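Local coordinates for rhusiopathiae surface protein B (Erysipelothrix rhusiopathiae, PDB 3V10) that probably binds collagen as a cell-wall-anchored bacterial surface adhesin, of which this chain is the collagen-binding region with its Ig-like domains, at residues A[200-205]-A[277-282]. Residues are numbered along the deposited sequence; the frame is centred on the assembly and turned at random.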
loop_
_atom_site.group_PDB
_atom_site.type_symbol
_atom_site.label_atom_id
_atom_site.label_comp_id
_atom_site.label_asym_id
_atom_site.label_seq_id
_atom_site.Cartn_x
_atom_site.Cartn_y
_atom_site.Cartn_z
ATOM N N VAL A 200 -3.387 -24.741 -5.550
ATOM C CA VAL A 200 -3.557 -23.578 -4.687
ATOM C C VAL A 200 -4.922 -22.981 -4.979
ATOM O O VAL A 200 -5.274 -22.779 -6.134
ATOM C CB VAL A 200 -2.499 -22.484 -4.962
ATOM C CG1 VAL A 200 -2.831 -21.219 -4.138
ATOM C CG2 VAL A 200 -1.117 -22.996 -4.609
ATOM N N ILE A 201 -5.704 -22.738 -3.935
ATOM C CA ILE A 201 -7.006 -22.114 -4.119
ATOM C C ILE A 201 -6.901 -20.774 -3.403
ATOM O O ILE A 201 -6.769 -20.710 -2.180
ATOM C CB ILE A 201 -8.155 -22.954 -3.524
ATOM C CG1 ILE A 201 -8.233 -24.310 -4.235
ATOM C CG2 ILE A 201 -9.482 -22.212 -3.706
ATOM C CD1 ILE A 201 -9.362 -25.197 -3.750
ATOM N N ASP A 202 -6.928 -19.707 -4.193
ATOM C CA ASP A 202 -6.806 -18.359 -3.662
ATOM C C ASP A 202 -8.150 -17.650 -3.673
ATOM O O ASP A 202 -8.807 -17.563 -4.707
ATOM C CB ASP A 202 -5.794 -17.569 -4.498
ATOM C CG ASP A 202 -5.554 -16.175 -3.954
ATOM O OD1 ASP A 202 -6.540 -15.446 -3.721
ATOM O OD2 ASP A 202 -4.381 -15.805 -3.768
ATOM N N THR A 203 -8.559 -17.143 -2.516
ATOM C CA THR A 203 -9.824 -16.432 -2.415
ATOM C C THR A 203 -9.578 -14.967 -2.102
ATOM O O THR A 203 -9.161 -14.620 -0.999
ATOM C CB THR A 203 -10.723 -17.023 -1.319
ATOM O OG1 THR A 203 -11.061 -18.378 -1.649
ATOM C CG2 THR A 203 -12.007 -16.208 -1.210
ATOM N N ILE A 204 -9.835 -14.106 -3.081
ATOM C CA ILE A 204 -9.643 -12.673 -2.891
ATOM C C ILE A 204 -10.736 -12.173 -1.962
ATOM O O ILE A 204 -11.918 -12.461 -2.170
ATOM C CB ILE A 204 -9.709 -11.929 -4.237
ATOM C CG1 ILE A 204 -8.565 -12.407 -5.131
ATOM C CG2 ILE A 204 -9.629 -10.416 -4.019
ATOM C CD1 ILE A 204 -8.722 -12.016 -6.587
ATOM N N GLY A 205 -10.336 -11.425 -0.937
ATOM C CA GLY A 205 -11.290 -10.919 0.033
ATOM C C GLY A 205 -12.294 -9.891 -0.449
ATOM O O GLY A 205 -12.312 -9.502 -1.616
ATOM N N TYR A 277 -7.581 -4.824 2.766
ATOM C CA TYR A 277 -7.971 -5.599 1.586
ATOM C C TYR A 277 -7.245 -6.922 1.744
ATOM O O TYR A 277 -6.029 -6.994 1.588
ATOM C CB TYR A 277 -7.535 -4.885 0.309
ATOM C CG TYR A 277 -8.252 -3.568 0.120
ATOM C CD1 TYR A 277 -9.593 -3.529 -0.267
ATOM C CD2 TYR A 277 -7.611 -2.361 0.393
ATOM C CE1 TYR A 277 -10.280 -2.319 -0.372
ATOM C CE2 TYR A 277 -8.287 -1.151 0.294
ATOM C CZ TYR A 277 -9.615 -1.132 -0.086
ATOM O OH TYR A 277 -10.265 0.080 -0.175
ATOM N N LYS A 278 -8.003 -7.966 2.065
ATOM C CA LYS A 278 -7.420 -9.277 2.319
ATOM C C LYS A 278 -7.420 -10.261 1.163
ATOM O O LYS A 278 -8.129 -10.097 0.176
ATOM C CB LYS A 278 -8.138 -9.936 3.500
ATOM C CG LYS A 278 -8.262 -9.058 4.734
ATOM C CD LYS A 278 -8.988 -9.790 5.857
ATOM C CE LYS A 278 -9.193 -8.885 7.064
ATOM N NZ LYS A 278 -10.097 -7.750 6.755
ATOM N N ASN A 279 -6.608 -11.301 1.326
ATOM C CA ASN A 279 -6.501 -12.374 0.357
ATOM C C ASN A 279 -6.060 -13.596 1.151
ATOM O O ASN A 279 -5.092 -13.533 1.909
ATOM C CB ASN A 279 -5.464 -12.046 -0.715
ATOM C CG ASN A 279 -5.419 -13.089 -1.811
ATOM O OD1 ASN A 279 -6.447 -13.459 -2.375
ATOM N ND2 ASN A 279 -4.225 -13.564 -2.123
ATOM N N SER A 280 -6.777 -14.697 0.993
ATOM C CA SER A 280 -6.424 -15.913 1.708
ATOM C C SER A 280 -6.268 -17.021 0.681
ATOM O O SER A 280 -6.882 -16.970 -0.381
ATOM C CB SER A 280 -7.508 -16.271 2.729
ATOM O OG SER A 280 -8.748 -16.568 2.110
ATOM N N SER A 281 -5.427 -18.000 0.977
ATOM C CA SER A 281 -5.230 -19.106 0.046
ATOM C C SER A 281 -4.906 -20.392 0.788
ATOM O O SER A 281 -4.467 -20.362 1.942
ATOM C CB SER A 281 -4.106 -18.777 -0.949
ATOM O OG SER A 281 -2.831 -18.719 -0.316
ATOM N N THR A 282 -5.158 -21.520 0.131
ATOM C CA THR A 282 -4.867 -22.827 0.697
ATOM C C THR A 282 -4.065 -23.590 -0.346
ATOM O O THR A 282 -4.203 -23.353 -1.545
ATOM C CB THR A 282 -6.162 -23.605 1.050
ATOM O OG1 THR A 282 -6.931 -23.842 -0.137
ATOM C CG2 THR A 282 -7.006 -22.799 2.034
HETATM O O HOH W 1 -10.487 -14.561 1.598
#
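Asp-202 and Ser-281 face each other as a non-hydrogen-bonded pair in two antiparallel strands, with their CA atoms 4.1 Å apart. Starting from the Asp-202 backbone, CB rests on Ser-281 CB at 4.1 Å. CG then swings anti to the backbone N (chi1 -177°), which carries the carboxylate diagonally across to Asn-279, two residues away from Ser-281 on the partner strand. There it lies very close against the Asn-279 side chain, whose amide O and N are doubtfully placed; carboxylate and amide are nearly coplanar, 26° apart, although the two side chains cross at about a right angle. OD2 is hydrogen-bonded to Tyr-265 OH and has a long, weak ion pair with Lys-169, whose NZ also lies close to the Asn-279 amide. The grouping resembles the Lys-Asn isopeptide site, with its neighbouring acidic residue, of Cna-type adhesin domains.

Backbone bonds zip the strands on both sides of this pair. Ile-201 and Thr-282 exchange two, Ile-201 N to Thr-282 O and Thr-282 N to Ile-201 O. Further along, Thr-203 N gives a 2.7 Å bond to Ser-280 O, and Ser-280 N returns one of 3.1 Å to Thr-203 O. That carbonyl also accepts from a water, which bonds Ser-280 OG at 2.7 Å. Past the strand end, Gly-205 N still reaches Lys-278 O at 2.8 Å.

Strand 198-204 is flanked by 246-251 and 276-286, and 276-286 continues the sheet to 303-306. The face bearing Asp-202, Ile-204 and Asn-279 turns inward on strands 180-187 and 260-269 of the opposing sheet, completing the Ig-like sandwich of the collagen-binding domain.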